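PDB 5TVG: alpha,alpha-trehalose-phosphate synthase (UDP-forming) from Burkholderia vietnamiensis, which belongs to glycosyltransferase family 20, enzymes of the GT-B fold built from two Rossmann-like domains, and here binds uridine-5'-diphosphate and a magnesium ion. Local coordinates for residues F48-E53 / L75-R80; L135-D140 / A459-V464; K266-V271 / G299-V304. All blocks are in the same frame, centred on the assembly; numbering follows the deposited sequence.

Contact 1: residues F48-E53 / L75-R80; sequences FGWNGE and LGLTRR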
ATOM      1  N   PHE A  48     -22.192   9.967 -35.181  1.00 35.22           N
ATOM      2  CA  PHE A  48     -21.878  11.181 -34.443  1.00 33.03           C
ATOM      3  C   PHE A  48     -21.289  10.821 -33.076  1.00 37.98           C
ATOM      4  O   PHE A  48     -21.684   9.821 -32.460  1.00 31.78           O
ATOM      5  CB  PHE A  48     -23.148  12.022 -34.278  1.00 40.56           C
ATOM      6  CG  PHE A  48     -22.968  13.261 -33.435  1.00 34.98           C
ATOM      7  CD1 PHE A  48     -22.536  14.442 -34.008  1.00 34.21           C
ATOM      8  CD2 PHE A  48     -23.239  13.240 -32.064  1.00 35.32           C
ATOM      9  CE1 PHE A  48     -22.372  15.583 -33.239  1.00 35.92           C
ATOM     10  CE2 PHE A  48     -23.090  14.372 -31.294  1.00 39.74           C
ATOM     11  CZ  PHE A  48     -22.643  15.562 -31.881  1.00 38.83           C
ATOM     12  N   GLY A  49     -20.296  11.588 -32.637  1.00 33.00           N
ATOM     13  CA  GLY A  49     -19.752  11.427 -31.306  1.00 32.67           C
ATOM     14  C   GLY A  49     -18.360  12.044 -31.190  1.00 46.96           C
ATOM     15  O   GLY A  49     -17.930  12.808 -32.046  1.00 40.44           O
ATOM     16  N   TRP A  50     -17.663  11.654 -30.123  1.00 43.54           N
ATOM     17  CA  TRP A  50     -16.355  12.209 -29.806  1.00 42.23           C
ATOM     18  C   TRP A  50     -15.287  11.501 -30.639  1.00 44.00           C
ATOM     19  O   TRP A  50     -15.370  10.292 -30.879  1.00 43.29           O
ATOM     20  CB  TRP A  50     -16.093  12.034 -28.307  1.00 38.52           C
ATOM     21  CG  TRP A  50     -14.735  12.396 -27.749  1.00 44.54           C
ATOM     22  CD1 TRP A  50     -14.013  13.549 -27.978  1.00 35.75           C
ATOM     23  CD2 TRP A  50     -13.966  11.619 -26.811  1.00 40.59           C
ATOM     24  NE1 TRP A  50     -12.832  13.513 -27.252  1.00 42.31           N
ATOM     25  CE2 TRP A  50     -12.783  12.347 -26.527  1.00 38.14           C
ATOM     26  CE3 TRP A  50     -14.157  10.372 -26.198  1.00 38.34           C
ATOM     27  CZ2 TRP A  50     -11.795  11.865 -25.665  1.00 40.93           C
ATOM     28  CZ3 TRP A  50     -13.170   9.895 -25.316  1.00 35.78           C
ATOM     29  CH2 TRP A  50     -12.009  10.642 -25.066  1.00 37.46           C
ATOM     30  N   ASN A  51     -14.308  12.264 -31.119  1.00 40.27           N
ATOM     31  CA  ASN A  51     -13.230  11.730 -31.948  1.00 38.61           C
ATOM     32  C   ASN A  51     -12.051  11.226 -31.122  1.00 36.89           C
ATOM     33  O   ASN A  51     -11.013  10.867 -31.682  1.00 37.73           O
ATOM     34  CB  ASN A  51     -12.750  12.790 -32.964  1.00 39.02           C
ATOM     35  CG  ASN A  51     -12.184  14.038 -32.303  1.00 45.25           C
ATOM     36  OD1 ASN A  51     -11.953  14.076 -31.096  1.00 47.82           O
ATOM     37  ND2 ASN A  51     -11.952  15.064 -33.099  1.00 40.34           N
ATOM     38  N   GLY A  52     -12.201  11.172 -29.809  1.00 36.33           N
ATOM     39  CA  GLY A  52     -11.118  10.755 -28.936  1.00 45.35           C
ATOM     40  C   GLY A  52     -10.085  11.827 -28.634  1.00 46.65           C
ATOM     41  O   GLY A  52      -9.178  11.575 -27.839  1.00 44.87           O
ATOM     42  N   GLU A  53     -10.169  13.005 -29.251  1.00 45.24           N
ATOM     43  CA  GLU A  53      -9.134  14.025 -29.068  1.00 47.07           C
ATOM     44  C   GLU A  53      -9.490  15.012 -27.951  1.00 50.65           C
ATOM     45  O   GLU A  53     -10.665  15.258 -27.645  1.00 48.53           O
ATOM     46  CB  GLU A  53      -8.893  14.821 -30.365  1.00 46.13           C
ATOM     47  CG  GLU A  53      -8.874  14.003 -31.654  1.00 64.07           C
ATOM     48  CD  GLU A  53      -7.520  13.387 -31.977  1.00 75.88           C
ATOM     49  OE1 GLU A  53      -7.088  13.517 -33.148  1.00 82.84           O
ATOM     50  OE2 GLU A  53      -6.894  12.777 -31.074  1.00 72.80           O
ATOM     51  N   LEU A  75     -16.437  15.532 -32.870  1.00 43.52           N
ATOM     52  CA  LEU A  75     -16.109  16.684 -32.051  1.00 47.90           C
ATOM     53  C   LEU A  75     -15.039  16.281 -31.053  1.00 48.88           C
ATOM     54  O   LEU A  75     -15.005  15.135 -30.587  1.00 50.61           O
ATOM     55  CB  LEU A  75     -17.331  17.194 -31.268  1.00 39.30           C
ATOM     56  CG  LEU A  75     -18.413  17.930 -32.026  1.00 44.39           C
ATOM     57  CD1 LEU A  75     -19.693  17.847 -31.230  1.00 36.34           C
ATOM     58  CD2 LEU A  75     -17.990  19.417 -32.261  1.00 38.67           C
ATOM     59  N   GLY A  76     -14.176  17.247 -30.709  1.00 45.49           N
ATOM     60  CA  GLY A  76     -13.204  17.041 -29.656  1.00 38.92           C
ATOM     61  C   GLY A  76     -13.790  17.461 -28.330  1.00 45.55           C
ATOM     62  O   GLY A  76     -14.864  18.061 -28.294  1.00 41.35           O
ATOM     63  N   LEU A  77     -13.097  17.110 -27.240  1.00 39.20           N
ATOM     64  CA  LEU A  77     -13.499  17.534 -25.906  1.00 38.21           C
ATOM     65  C   LEU A  77     -12.360  18.280 -25.221  1.00 42.20           C
ATOM     66  O   LEU A  77     -11.191  17.971 -25.418  1.00 40.27           O
ATOM     67  CB  LEU A  77     -13.905  16.343 -25.018  1.00 36.97           C
ATOM     68  CG  LEU A  77     -15.141  15.493 -25.352  1.00 42.47           C
ATOM     69  CD1 LEU A  77     -15.265  14.294 -24.383  1.00 35.18           C
ATOM     70  CD2 LEU A  77     -16.395  16.347 -25.341  1.00 40.63           C
ATOM     71  N   THR A  78     -12.715  19.231 -24.371  1.00 44.43           N
ATOM     72  CA  THR A  78     -11.701  19.883 -23.579  1.00 41.06           C
ATOM     73  C   THR A  78     -11.264  18.945 -22.462  1.00 43.95           C
ATOM     74  O   THR A  78     -11.971  17.983 -22.108  1.00 44.16           O
ATOM     75  CB  THR A  78     -12.239  21.173 -22.959  1.00 44.72           C
ATOM     76  OG1 THR A  78     -13.359  20.859 -22.105  1.00 41.90           O
ATOM     77  CG2 THR A  78     -12.611  22.224 -24.020  1.00 42.52           C
ATOM     78  N   ARG A  79     -10.102  19.261 -21.895  1.00 41.71           N
ATOM     79  CA  ARG A  79      -9.561  18.518 -20.767  1.00 46.34           C
ATOM     80  C   ARG A  79     -10.552  18.467 -19.608  1.00 50.34           C
ATOM     81  O   ARG A  79     -10.758  17.404 -18.997  1.00 39.77           O
ATOM     82  CB  ARG A  79      -8.242  19.161 -20.331  1.00 50.27           C
ATOM     83  CG  ARG A  79      -7.623  18.591 -19.049  1.00 54.16           C
ATOM     84  CD  ARG A  79      -7.094  17.203 -19.285  1.00 53.62           C
ATOM     85  NE  ARG A  79      -6.150  17.177 -20.395  1.00 56.45           N
ATOM     86  CZ  ARG A  79      -5.711  16.065 -20.977  1.00 58.09           C
ATOM     87  NH1 ARG A  79      -6.126  14.872 -20.544  1.00 55.92           N
ATOM     88  NH2 ARG A  79      -4.851  16.144 -21.993  1.00 51.52           N
ATOM     89  N   ARG A  80     -11.195  19.602 -19.312  1.00 41.14           N
ATOM     90  CA  ARG A  80     -12.196  19.639 -18.252  1.00 53.91           C
ATOM     91  C   ARG A  80     -13.395  18.758 -18.591  1.00 45.95           C
ATOM     92  O   ARG A  80     -13.887  18.014 -17.737  1.00 41.51           O
ATOM     93  CB  ARG A  80     -12.639  21.085 -18.015  1.00 57.45           C
ATOM     94  CG  ARG A  80     -13.581  21.290 -16.832  1.00 60.79           C
ATOM     95  CD  ARG A  80     -12.844  21.328 -15.499  1.00 60.60           C
ATOM     96  NE  ARG A  80     -13.718  21.752 -14.403  1.00 61.67           N
ATOM     97  CZ  ARG A  80     -13.343  21.874 -13.127  1.00 60.55           C
ATOM     98  NH1 ARG A  80     -12.095  21.594 -12.754  1.00 54.42           N
ATOM     99  NH2 ARG A  80     -14.228  22.268 -12.217  1.00 63.18           N
TER

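Contact 2: residues L135-D140 / A459-V464; sequences LIWVHD and ADLRSV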
ATOM      1  N   LEU A 135     -33.598   8.185 -37.605  1.00 33.06           N
ATOM      2  CA  LEU A 135     -33.626   7.215 -36.513  1.00 32.33           C
ATOM      3  C   LEU A 135     -32.340   7.349 -35.709  1.00 31.73           C
ATOM      4  O   LEU A 135     -31.251   7.095 -36.228  1.00 33.55           O
ATOM      5  CB  LEU A 135     -33.755   5.784 -37.043  1.00 33.74           C
ATOM      6  CG  LEU A 135     -34.740   5.584 -38.220  1.00 42.99           C
ATOM      7  CD1 LEU A 135     -34.565   4.224 -38.886  1.00 33.46           C
ATOM      8  CD2 LEU A 135     -36.187   5.756 -37.782  1.00 33.48           C
ATOM      9  N   ILE A 136     -32.461   7.664 -34.432  1.00 31.26           N
ATOM     10  CA  ILE A 136     -31.298   7.972 -33.616  1.00 34.28           C
ATOM     11  C   ILE A 136     -31.052   6.793 -32.674  1.00 34.80           C
ATOM     12  O   ILE A 136     -31.892   6.478 -31.820  1.00 33.72           O
ATOM     13  CB  ILE A 136     -31.486   9.292 -32.853  1.00 33.62           C
ATOM     14  CG1 ILE A 136     -31.880  10.403 -33.835  1.00 35.95           C
ATOM     15  CG2 ILE A 136     -30.223   9.640 -32.069  1.00 33.45           C
ATOM     16  CD1 ILE A 136     -32.270  11.715 -33.171  1.00 34.19           C
ATOM     17  N   TRP A 137     -29.869   6.191 -32.780  1.00 30.04           N
ATOM     18  CA  TRP A 137     -29.507   5.014 -32.005  1.00 29.60           C
ATOM     19  C   TRP A 137     -28.336   5.402 -31.108  1.00 33.41           C
ATOM     20  O   TRP A 137     -27.202   5.517 -31.584  1.00 30.32           O
ATOM     21  CB  TRP A 137     -29.145   3.855 -32.941  1.00 29.83           C
ATOM     22  CG  TRP A 137     -28.964   2.481 -32.248  1.00 36.81           C
ATOM     23  CD1 TRP A 137     -29.115   2.187 -30.906  1.00 32.06           C
ATOM     24  CD2 TRP A 137     -28.619   1.248 -32.883  1.00 33.59           C
ATOM     25  NE1 TRP A 137     -28.901   0.836 -30.679  1.00 32.60           N
ATOM     26  CE2 TRP A 137     -28.578   0.242 -31.870  1.00 34.78           C
ATOM     27  CE3 TRP A 137     -28.330   0.892 -34.208  1.00 30.37           C
ATOM     28  CZ2 TRP A 137     -28.259  -1.093 -32.146  1.00 29.84           C
ATOM     29  CZ3 TRP A 137     -28.017  -0.429 -34.483  1.00 32.73           C
ATOM     30  CH2 TRP A 137     -27.959  -1.412 -33.441  1.00 30.38           C
ATOM     31  N   VAL A 138     -28.607   5.585 -29.803  1.00 28.96           N
ATOM     32  CA  VAL A 138     -27.605   6.059 -28.847  1.00 28.79           C
ATOM     33  C   VAL A 138     -27.052   4.849 -28.100  1.00 38.93           C
ATOM     34  O   VAL A 138     -27.811   3.923 -27.759  1.00 28.33           O
ATOM     35  CB  VAL A 138     -28.207   7.088 -27.863  1.00 33.46           C
ATOM     36  CG1 VAL A 138     -27.148   7.615 -26.918  1.00 28.71           C
ATOM     37  CG2 VAL A 138     -28.869   8.265 -28.610  1.00 29.19           C
ATOM     38  N   HIS A 139     -25.728   4.831 -27.872  1.00 28.53           N
ATOM     39  CA  HIS A 139     -25.043   3.642 -27.351  1.00 28.40           C
ATOM     40  C   HIS A 139     -24.318   3.954 -26.052  1.00 33.60           C
ATOM     41  O   HIS A 139     -23.463   4.850 -26.009  1.00 38.48           O
ATOM     42  CB  HIS A 139     -24.045   3.069 -28.357  1.00 28.74           C
ATOM     43  CG  HIS A 139     -24.702   2.410 -29.533  1.00 43.32           C
ATOM     44  ND1 HIS A 139     -24.865   1.045 -29.630  1.00 37.26           N
ATOM     45  CD2 HIS A 139     -25.290   2.942 -30.637  1.00 40.07           C
ATOM     46  CE1 HIS A 139     -25.500   0.763 -30.756  1.00 42.04           C
ATOM     47  NE2 HIS A 139     -25.760   1.895 -31.388  1.00 37.89           N
ATOM     48  N   ASP A 140     -24.693   3.223 -25.003  1.00 31.96           N
ATOM     49  CA  ASP A 140     -23.893   2.953 -23.810  1.00 35.43           C
ATOM     50  C   ASP A 140     -23.927   4.064 -22.765  1.00 33.21           C
ATOM     51  O   ASP A 140     -24.412   5.182 -23.007  1.00 34.19           O
ATOM     52  CB  ASP A 140     -22.450   2.623 -24.211  1.00 28.37           C
ATOM     53  CG  ASP A 140     -21.908   1.349 -23.518  1.00 38.64           C
ATOM     54  OD1 ASP A 140     -22.617   0.775 -22.667  1.00 30.95           O
ATOM     55  OD2 ASP A 140     -20.762   0.921 -23.813  1.00 34.63           O
ATOM     56  N   ALA A 459     -35.321  -2.388 -36.737  1.00 33.73           N
ATOM     57  CA  ALA A 459     -36.749  -2.611 -36.985  1.00 34.30           C
ATOM     58  C   ALA A 459     -37.604  -1.945 -35.922  1.00 34.46           C
ATOM     59  O   ALA A 459     -38.618  -1.307 -36.241  1.00 35.10           O
ATOM     60  CB  ALA A 459     -37.062  -4.114 -37.050  1.00 34.20           C
ATOM     61  N   ASP A 460     -37.198  -2.059 -34.651  1.00 33.93           N
ATOM     62  CA  ASP A 460     -37.902  -1.364 -33.582  1.00 34.11           C
ATOM     63  C   ASP A 460     -37.822   0.152 -33.739  1.00 43.70           C
ATOM     64  O   ASP A 460     -38.796   0.865 -33.466  1.00 36.57           O
ATOM     65  CB  ASP A 460     -37.337  -1.793 -32.235  1.00 33.51           C
ATOM     66  CG  ASP A 460     -37.799  -3.198 -31.822  1.00 37.89           C
ATOM     67  OD1 ASP A 460     -38.710  -3.750 -32.476  1.00 36.85           O
ATOM     68  OD2 ASP A 460     -37.213  -3.764 -30.884  1.00 35.92           O
ATOM     69  N   LEU A 461     -36.683   0.660 -34.219  1.00 34.25           N
ATOM     70  CA  LEU A 461     -36.521   2.096 -34.417  1.00 41.97           C
ATOM     71  C   LEU A 461     -37.452   2.605 -35.532  1.00 43.88           C
ATOM     72  O   LEU A 461     -38.064   3.671 -35.408  1.00 36.02           O
ATOM     73  CB  LEU A 461     -35.035   2.340 -34.703  1.00 40.20           C
ATOM     74  CG  LEU A 461     -34.157   3.398 -34.050  1.00 48.35           C
ATOM     75  CD1 LEU A 461     -34.490   3.651 -32.611  1.00 37.44           C
ATOM     76  CD2 LEU A 461     -32.769   2.778 -34.062  1.00 33.47           C
ATOM     77  N   ARG A 462     -37.602   1.821 -36.601  1.00 35.57           N
ATOM     78  CA  ARG A 462     -38.508   2.114 -37.714  1.00 36.36           C
ATOM     79  C   ARG A 462     -39.986   2.021 -37.368  1.00 36.86           C
ATOM     80  O   ARG A 462     -40.806   2.421 -38.194  1.00 40.60           O
ATOM     81  CB  ARG A 462     -38.231   1.183 -38.880  1.00 36.36           C
ATOM     82  CG  ARG A 462     -36.984   1.552 -39.612  1.00 36.24           C
ATOM     83  CD  ARG A 462     -36.581   0.497 -40.586  1.00 36.18           C
ATOM     84  NE  ARG A 462     -35.371   0.873 -41.286  1.00 36.14           N
ATOM     85  CZ  ARG A 462     -34.549   0.013 -41.871  1.00 43.19           C
ATOM     86  NH1 ARG A 462     -34.813  -1.281 -41.839  1.00 35.67           N
ATOM     87  NH2 ARG A 462     -33.460   0.447 -42.490  1.00 35.95           N
ATOM     88  N   SER A 463     -40.365   1.503 -36.201  1.00 36.56           N
ATOM     89  CA  SER A 463     -41.786   1.236 -35.967  1.00 39.13           C
ATOM     90  C   SER A 463     -42.307   1.530 -34.569  1.00 37.11           C
ATOM     91  O   SER A 463     -43.511   1.752 -34.430  1.00 45.80           O
ATOM     92  CB  SER A 463     -42.065  -0.242 -36.247  1.00 36.94           C
ATOM     93  OG  SER A 463     -41.317  -1.024 -35.279  1.00 36.15           O
ATOM     94  N   VAL A 464     -41.484   1.563 -33.532  1.00 45.45           N
ATOM     95  CA  VAL A 464     -42.033   1.651 -32.180  1.00 52.10           C
ATOM     96  C   VAL A 464     -42.682   3.004 -31.962  1.00 53.16           C
ATOM     97  O   VAL A 464     -43.868   3.092 -31.630  1.00 65.65           O
ATOM     98  CB  VAL A 464     -40.946   1.355 -31.118  1.00 48.15           C
ATOM     99  CG1 VAL A 464     -41.434   1.711 -29.711  1.00 36.78           C
ATOM    100  CG2 VAL A 464     -40.558  -0.103 -31.152  1.00 35.17           C
TER

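Contact 3: residues K266-V271 / G299-V304; sequences KLVMSV and GRVSFV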
ATOM      1  N   LYS A 266      -0.037 -27.966 -23.741  1.00 34.69           N
ATOM      2  CA  LYS A 266      -1.398 -27.465 -23.911  1.00 32.89           C
ATOM      3  C   LYS A 266      -1.448 -25.978 -23.610  1.00 34.15           C
ATOM      4  O   LYS A 266      -0.633 -25.448 -22.853  1.00 35.06           O
ATOM      5  CB  LYS A 266      -2.376 -28.224 -23.000  1.00 41.23           C
ATOM      6  CG  LYS A 266      -2.251 -29.749 -23.097  1.00 46.94           C
ATOM      7  CD  LYS A 266      -3.548 -30.405 -23.535  1.00 63.85           C
ATOM      8  CE  LYS A 266      -3.324 -31.828 -24.057  1.00 67.55           C
ATOM      9  NZ  LYS A 266      -2.863 -31.828 -25.487  1.00 68.15           N
ATOM     10  N   LEU A 267      -2.413 -25.297 -24.223  1.00 35.04           N
ATOM     11  CA  LEU A 267      -2.485 -23.844 -24.188  1.00 32.21           C
ATOM     12  C   LEU A 267      -3.827 -23.422 -23.620  1.00 30.16           C
ATOM     13  O   LEU A 267      -4.876 -23.789 -24.155  1.00 36.45           O
ATOM     14  CB  LEU A 267      -2.273 -23.268 -25.586  1.00 33.89           C
ATOM     15  CG  LEU A 267      -2.568 -21.769 -25.756  1.00 33.91           C
ATOM     16  CD1 LEU A 267      -1.595 -20.921 -24.866  1.00 30.78           C
ATOM     17  CD2 LEU A 267      -2.530 -21.361 -27.203  1.00 29.84           C
ATOM     18  N   VAL A 268      -3.789 -22.669 -22.534  1.00 33.31           N
ATOM     19  CA  VAL A 268      -4.953 -21.990 -21.993  1.00 28.50           C
ATOM     20  C   VAL A 268      -4.812 -20.529 -22.388  1.00 30.53           C
ATOM     21  O   VAL A 268      -3.765 -19.912 -22.147  1.00 34.48           O
ATOM     22  CB  VAL A 268      -5.053 -22.149 -20.464  1.00 30.03           C
ATOM     23  CG1 VAL A 268      -6.283 -21.409 -19.934  1.00 31.00           C
ATOM     24  CG2 VAL A 268      -5.111 -23.637 -20.028  1.00 28.72           C
ATOM     25  N   MET A 269      -5.833 -20.000 -23.044  1.00 28.04           N
ATOM     26  CA  MET A 269      -5.799 -18.688 -23.666  1.00 27.91           C
ATOM     27  C   MET A 269      -6.822 -17.747 -23.029  1.00 31.72           C
ATOM     28  O   MET A 269      -7.997 -18.104 -22.881  1.00 35.68           O
ATOM     29  CB  MET A 269      -6.072 -18.838 -25.169  1.00 28.12           C
ATOM     30  CG  MET A 269      -5.770 -17.612 -25.870  1.00 44.15           C
ATOM     31  SD  MET A 269      -4.027 -17.386 -26.168  1.00 38.83           S
ATOM     32  CE  MET A 269      -4.229 -15.674 -26.614  1.00 38.25           C
ATOM     33  N   SER A 270      -6.394 -16.519 -22.729  1.00 28.55           N
ATOM     34  CA  SER A 270      -7.276 -15.459 -22.254  1.00 28.47           C
ATOM     35  C   SER A 270      -6.931 -14.174 -22.986  1.00 31.25           C
ATOM     36  O   SER A 270      -5.755 -13.897 -23.220  1.00 32.17           O
ATOM     37  CB  SER A 270      -7.134 -15.203 -20.755  1.00 26.99           C
ATOM     38  OG  SER A 270      -7.695 -16.247 -20.011  1.00 29.61           O
ATOM     39  N   VAL A 271      -7.956 -13.398 -23.348  1.00 36.14           N
ATOM     40  CA  VAL A 271      -7.799 -12.044 -23.893  1.00 27.64           C
ATOM     41  C   VAL A 271      -8.792 -11.140 -23.169  1.00 35.14           C
ATOM     42  O   VAL A 271     -10.007 -11.406 -23.196  1.00 28.93           O
ATOM     43  CB  VAL A 271      -8.033 -11.965 -25.416  1.00 39.85           C
ATOM     44  CG1 VAL A 271      -7.967 -10.486 -25.864  1.00 37.88           C
ATOM     45  CG2 VAL A 271      -6.984 -12.777 -26.189  1.00 27.62           C
ATOM     46  N   GLY A 299       4.768 -27.742 -16.358  1.00 32.47           N
ATOM     47  CA  GLY A 299       5.590 -28.006 -17.511  1.00 32.92           C
ATOM     48  C   GLY A 299       4.855 -28.561 -18.705  1.00 40.59           C
ATOM     49  O   GLY A 299       5.464 -28.694 -19.779  1.00 36.23           O
ATOM     50  N   ARG A 300       3.569 -28.900 -18.573  1.00 32.61           N
ATOM     51  CA  ARG A 300       2.844 -29.470 -19.699  1.00 40.40           C
ATOM     52  C   ARG A 300       1.705 -28.602 -20.230  1.00 32.04           C
ATOM     53  O   ARG A 300       1.132 -28.941 -21.268  1.00 41.23           O
ATOM     54  CB  ARG A 300       2.334 -30.861 -19.327  1.00 41.76           C
ATOM     55  CG  ARG A 300       3.486 -31.837 -19.208  1.00 44.63           C
ATOM     56  CD  ARG A 300       3.023 -33.198 -18.828  1.00 51.46           C
ATOM     57  NE  ARG A 300       4.134 -34.152 -18.846  1.00 71.12           N
ATOM     58  CZ  ARG A 300       5.012 -34.308 -17.855  1.00 76.01           C
ATOM     59  NH1 ARG A 300       4.919 -33.570 -16.753  1.00 74.76           N
ATOM     60  NH2 ARG A 300       5.993 -35.196 -17.974  1.00 77.47           N
ATOM     61  N   VAL A 301       1.394 -27.487 -19.572  1.00 36.51           N
ATOM     62  CA  VAL A 301       0.382 -26.536 -20.010  1.00 41.11           C
ATOM     63  C   VAL A 301       0.891 -25.117 -19.750  1.00 39.36           C
ATOM     64  O   VAL A 301       1.645 -24.872 -18.803  1.00 37.76           O
ATOM     65  CB  VAL A 301      -0.962 -26.831 -19.297  1.00 38.73           C
ATOM     66  CG1 VAL A 301      -0.777 -26.818 -17.799  1.00 30.51           C
ATOM     67  CG2 VAL A 301      -2.037 -25.845 -19.730  1.00 29.98           C
ATOM     68  N   SER A 302       0.490 -24.182 -20.616  1.00 30.26           N
ATOM     69  CA  SER A 302       0.850 -22.781 -20.475  1.00 31.40           C
ATOM     70  C   SER A 302      -0.392 -21.906 -20.549  1.00 32.51           C
ATOM     71  O   SER A 302      -1.287 -22.147 -21.362  1.00 35.41           O
ATOM     72  CB  SER A 302       1.870 -22.333 -21.541  1.00 37.82           C
ATOM     73  OG  SER A 302       3.177 -22.845 -21.247  1.00 41.93           O
ATOM     74  N   PHE A 303      -0.445 -20.915 -19.665  1.00 29.09           N
ATOM     75  CA  PHE A 303      -1.526 -19.949 -19.591  1.00 28.66           C
ATOM     76  C   PHE A 303      -1.009 -18.642 -20.204  1.00 31.21           C
ATOM     77  O   PHE A 303      -0.098 -18.012 -19.657  1.00 36.47           O
ATOM     78  CB  PHE A 303      -1.994 -19.787 -18.136  1.00 28.40           C
ATOM     79  CG  PHE A 303      -3.080 -18.738 -17.935  1.00 30.10           C
ATOM     80  CD1 PHE A 303      -3.874 -18.305 -19.012  1.00 32.21           C
ATOM     81  CD2 PHE A 303      -3.332 -18.212 -16.675  1.00 27.86           C
ATOM     82  CE1 PHE A 303      -4.852 -17.345 -18.838  1.00 27.47           C
ATOM     83  CE2 PHE A 303      -4.306 -17.269 -16.478  1.00 29.57           C
ATOM     84  CZ  PHE A 303      -5.085 -16.830 -17.586  1.00 30.91           C
ATOM     85  N   VAL A 304      -1.564 -18.262 -21.358  1.00 36.49           N
ATOM     86  CA  VAL A 304      -1.242 -17.005 -22.029  1.00 31.48           C
ATOM     87  C   VAL A 304      -2.353 -16.012 -21.715  1.00 33.94           C
ATOM     88  O   VAL A 304      -3.529 -16.283 -21.987  1.00 31.18           O
ATOM     89  CB  VAL A 304      -1.083 -17.182 -23.552  1.00 29.88           C
ATOM     90  CG1 VAL A 304      -1.036 -15.773 -24.258  1.00 28.79           C
ATOM     91  CG2 VAL A 304       0.167 -18.004 -23.891  1.00 29.31           C
TER

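Contact 1: residues F48-E53 / L75-R80
Trp50 lies across Leu77, their side chains meeting at about a right angle. With CG anti to the backbone N (chi1 174°), the indole leaves its own strand and swings over residues 75-77. CB stays near Leu75 O; Trp50 CD1 comes to 3.2 Å from Leu75 O, which meets the ring at its edge. Over the same five-membered ring stands Leu77 CD1, a CH-pi contact of 3.7 Å to the centroid of that Trp50 ring, near CD2 and CE2 at the ring fusion. Gly52 CA covers the opposite face, and so close an approach suits a residue without a side chain. The ring N-H, Trp50 NE1, bonds to Glu53 O at 2.8 Å. Leu77 N reaches Glu53 O at 3.1 Å from the other side of the carbonyl plane, so the two bonds together fix both the indole and the turn. Asn51 OD1 shapes this turn by accepting Glu53 N, an Asx turn, and Gly52 supplies the positive phi. The indole's outer neighbour is the Tyr86 ring, planes at about 55°. Before the bend at Gly49, Phe48 CZ touches Leu75 CD1 at 3.8 Å, and both side chains pack on helix 109-127, beside the parallel strands 46-48 and 70-77.

Contact 2: residues L135-D140 / A459-V464
Leu461 carries the close part of this contact, setting its branched end against Leu135, Ile136 O and Trp137 of strand 135-139. Leu461 CG meets Leu135 CB at 3.8 Å. Of its two methyls, Leu461 CD1 lies by Ile136 O and Leu461 CD2 touches Trp137 CB at 3.9 Å, so each part of the leucine has a different neighbour. A compact, branched hydrocarbon suits this buried site, where no hydrogen bond crosses between the segments. Trp137 adds bulk: its CB faces Leu461, while its indole stacks on Phe457 and also meets Trp453, both from helix 450-461. Leu135 turns its two methyls apart: Leu135 CD2 sits 3.7 Å from Leu461 O, whereas CD1 reaches the outer side.

There the packing thins to a single aliphatic touch, Leu135 CD1 to Arg462 CG at 3.7 Å, the two side chains crossing at about a right angle. Arginine fits this margin because its extended methylenes can cover the leucine while its exposed guanidinium makes a weak hydrogen bond from NH1 to a glycerol, probably from the crystallisation liquor. Helix 450-461 thus packs against the Rossmann-like sheet containing strands 12-16 and 135-139, in keeping with the GT-B fold, in which a helix near the C-terminus returns to the N-terminal domain.

Contact 3: residues K266-V271 / G299-V304
Val304 sits between Leu267 and Met269 on one face of a parallel strand pair that belongs to a right-handed beta-alpha-beta crossover: strand 266-271, helix 280-293, strand 301-306. Two neighbours approach its two methyls differently. Val304 CG2 meets Leu267 CD1 obliquely at 3.5 Å, whereas Val304 CG1 has Met269 SD alongside at 3.9 Å, the two side chains pointing the same way. Met269 bends at chi2 (79°) and so brings SD alongside Val304; a flexible thioether fits easily there. Helix 253-262 covers this face at Leu267, Ser302 and Val304, and Val304 also packs on Leu338 of the second subunit.

On the opposite face, with Lys266, Val301 and Phe303, Val268 lies in the middle. Val268 CG2 touches Val301 CG2 at 3.8 Å, and Val268 CG1 approaches Phe303 CD1 at 4.0 Å. Beta-branched valines suit these extended strands, and the Phe303 ring turns its edge to the neighbouring strand, with Val268 O near its plane and Phe287 of helix 280-293 meeting it edge-to-face. The backbones mesh in parallel register, Lys266 beside Val301 through Met269 beside Val304, with the strand axes 21° apart. Val268 uses both its polar backbone atoms toward this neighbour, its N bonding to Ser302 O and its O accepting Val304 N. Lys266, at the margin, gives its N to Arg300 O and leads its amine away from strand 301-306. At the other end Val271 lines the uridine-5'-diphosphate pocket, so strand 266-271 ends at the ligand.

Ser270 hydrogen-bonds through OG to Tyr366 O on the next strand, and Ser270 OG also lies at the rim of the Phe303 ring, near its plane, 3.3 Å from Phe303 CE1.

Contacts 1 and 2 both reach the mixed sheet of the N-terminal Rossmann-like domain, yet their nearest atoms stay about 7 Å apart; contact 3 belongs to the other, parallel sheet, its centre about 42 Å from that of contact 2. All three are mostly buried, each with a polar or charged residue at its margin. Their chemistry differs: contact 3 is regular strand pairing with apolar groups on both faces, contact 1 combines a short pairing with an indole-held turn, and contact 2 is helix-on-strand packing without cross-segment hydrogen bonds. Along the chain contact 3 is nested within the loop that contact 2 closes, while contact 1 comes before both.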